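Magnesium and cobalt efflux protein (Bordetella parapertussis, PDB 3JTF) probably takes part in magnesium and cobalt ion transport, the piece here being its pair of CBS domains, which binds AMP. Local coordinates at residues 17-22 and 46-51. Sequence-based numbering, arbitrary orientation.
Sequences MDLLDI and DDRDNI. With AMP (adenosine monophosphate), chain F.
R48 lays its guanidinium over L19 and against the terminal methyl of M17, a selenomethionine here, joining the loop between strands 40-44 and 51-56 to the chain that runs into strand 20-21. CD1 of L19 sits over one face of the guanidinium, off-centre toward its rim and 3.5 Å from NH2 of R48, the two side chains crossing at about a right angle. CE of M17 comes instead at the edge, in the guanidinium plane, brought there by a bend at chi3 (-62°).

The polar links between 17-22 and 46-51 pass through water. One water lies between NH1 of R48, from which it accepts at 2.8 Å, and the backbone O of M17. A second, 2.7 Å from OD1 of D21, accepts from the backbone N of D46. NH2 of R48 is hydrogen-bonded to the backbone O of R14.

D47 starts a type I turn ending at N50, and its OD2 accepts from D49 N at 2.9 Å, an Asx turn.

The backbone of D18 pairs with the adenine edge: its N donates to AMP N1 (2.9 Å, 170°) and its O accepts from N6. R48 thus packs, through van der Waals contact of its guanidinium with two methyls, on the residues either side of D18 without itself touching the nucleotide.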
# COMPACT_ATOMS: atom_id res chain seq x y z
N MSE B 17 11.04 -9.27 -8.89
CA MSE B 17 10.97 -7.99 -8.21
C MSE B 17 10.92 -6.82 -9.17
O MSE B 17 11.63 -6.80 -10.16
CB MSE B 17 12.17 -7.82 -7.29
CG MSE B 17 12.22 -8.86 -6.24
SE MSE B 17 13.72 -8.51 -4.97
CE MSE B 17 15.16 -8.60 -6.10
N ASP B 18 10.04 -5.87 -8.89
CA ASP B 18 10.01 -4.62 -9.60
C ASP B 18 10.94 -3.68 -8.85
O ASP B 18 10.67 -3.29 -7.69
CB ASP B 18 8.59 -4.02 -9.66
CG ASP B 18 7.66 -4.82 -10.55
OD1 ASP B 18 8.10 -5.25 -11.62
OD2 ASP B 18 6.48 -5.04 -10.18
N LEU B 19 12.04 -3.33 -9.51
CA LEU B 19 13.11 -2.52 -8.92
C LEU B 19 13.23 -1.24 -9.64
O LEU B 19 12.83 -1.16 -10.79
CB LEU B 19 14.45 -3.20 -9.15
CG LEU B 19 14.62 -4.62 -8.63
CD1 LEU B 19 16.02 -5.16 -8.90
CD2 LEU B 19 14.36 -4.60 -7.18
N LEU B 20 13.85 -0.25 -9.01
CA LEU B 20 14.14 1.02 -9.67
C LEU B 20 15.65 1.28 -9.67
O LEU B 20 16.32 1.10 -8.66
CB LEU B 20 13.43 2.16 -8.93
CG LEU B 20 11.89 2.17 -8.97
CD1 LEU B 20 11.29 3.35 -8.18
CD2 LEU B 20 11.38 2.19 -10.42
N ASP B 21 16.17 1.74 -10.80
CA ASP B 21 17.57 2.11 -10.94
C ASP B 21 17.68 3.61 -10.65
O ASP B 21 17.14 4.43 -11.41
CB ASP B 21 18.00 1.82 -12.36
CG ASP B 21 19.40 2.30 -12.69
OD1 ASP B 21 20.08 2.97 -11.91
OD2 ASP B 21 19.79 1.99 -13.82
N ILE B 22 18.42 3.94 -9.61
CA ILE B 22 18.52 5.30 -9.13
C ILE B 22 19.12 6.24 -10.22
O ILE B 22 18.91 7.43 -10.15
CB ILE B 22 19.34 5.40 -7.82
CG1 ILE B 22 19.21 6.78 -7.12
CG2 ILE B 22 20.85 5.17 -8.09
CD1 ILE B 22 17.85 7.14 -6.71
N ASP B 46 23.97 0.77 -10.17
CA ASP B 46 25.02 0.08 -10.92
C ASP B 46 24.83 -1.43 -11.15
O ASP B 46 25.26 -1.93 -12.20
CB ASP B 46 26.41 0.35 -10.32
CG ASP B 46 26.81 1.83 -10.44
OD1 ASP B 46 26.88 2.36 -11.57
OD2 ASP B 46 27.09 2.46 -9.39
N ASP B 47 24.29 -2.17 -10.20
CA ASP B 47 24.02 -3.62 -10.36
C ASP B 47 22.71 -3.86 -9.60
O ASP B 47 22.50 -3.26 -8.54
CB ASP B 47 25.11 -4.47 -9.72
CG ASP B 47 24.84 -6.00 -9.82
OD1 ASP B 47 25.23 -6.66 -10.82
OD2 ASP B 47 24.30 -6.58 -8.87
N ARG B 48 21.84 -4.71 -10.13
CA ARG B 48 20.53 -4.94 -9.53
C ARG B 48 20.57 -5.54 -8.13
O ARG B 48 19.63 -5.37 -7.38
CB ARG B 48 19.65 -5.82 -10.44
CG ARG B 48 20.21 -7.17 -10.76
CD ARG B 48 19.05 -8.11 -11.25
NE ARG B 48 18.12 -8.29 -10.13
CZ ARG B 48 16.82 -8.58 -10.21
NH1 ARG B 48 16.21 -8.74 -11.38
NH2 ARG B 48 16.12 -8.70 -9.09
N ASP B 49 21.63 -6.24 -7.76
CA ASP B 49 21.74 -6.67 -6.38
C ASP B 49 22.38 -5.63 -5.44
O ASP B 49 22.43 -5.88 -4.24
CB ASP B 49 22.52 -7.95 -6.28
CG ASP B 49 21.76 -9.16 -6.86
OD1 ASP B 49 20.52 -9.23 -6.81
OD2 ASP B 49 22.44 -9.99 -7.41
N ASN B 50 22.84 -4.50 -5.98
CA ASN B 50 23.39 -3.42 -5.15
C ASN B 50 22.24 -2.49 -4.68
O ASN B 50 22.09 -1.34 -5.13
CB ASN B 50 24.49 -2.67 -5.89
CG ASN B 50 25.23 -1.68 -5.01
OD1 ASN B 50 25.48 -1.97 -3.86
ND2 ASN B 50 25.54 -0.50 -5.53
N ILE B 51 21.43 -3.04 -3.78
CA ILE B 51 20.25 -2.39 -3.28
C ILE B 51 20.67 -1.29 -2.31
O ILE B 51 21.42 -1.54 -1.36
CB ILE B 51 19.35 -3.38 -2.51
CG1 ILE B 51 18.85 -4.48 -3.42
CG2 ILE B 51 18.11 -2.65 -1.86
CD1 ILE B 51 18.02 -4.02 -4.51
P AMP F . 1.53 -3.88 -3.10
O1P AMP F . 2.59 -2.99 -2.55
O2P AMP F . 0.16 -3.67 -2.53
O3P AMP F . 1.53 -3.93 -4.59
O5' AMP F . 1.89 -5.39 -2.72
C5' AMP F . 1.07 -6.44 -3.25
C4' AMP F . 1.96 -7.64 -3.42
O4' AMP F . 2.89 -7.54 -4.52
C3' AMP F . 2.84 -7.78 -2.17
O3' AMP F . 2.12 -8.35 -1.08
C2' AMP F . 3.90 -8.66 -2.73
O2' AMP F . 3.18 -9.93 -2.97
C1' AMP F . 4.19 -7.94 -4.06
N9 AMP F . 5.08 -6.72 -4.16
C8 AMP F . 5.06 -5.53 -3.49
N7 AMP F . 6.03 -4.69 -3.95
C5 AMP F . 6.66 -5.34 -4.96
C6 AMP F . 7.74 -5.04 -5.92
N6 AMP F . 8.38 -3.87 -5.86
N1 AMP F . 8.10 -5.99 -6.79
C2 AMP F . 7.47 -7.17 -6.88
N3 AMP F . 6.45 -7.50 -6.08
C4 AMP F . 6.02 -6.64 -5.10
O HOH W 1 13.46 -8.43 -11.25
O HOH W 2 22.69 2.50 -11.92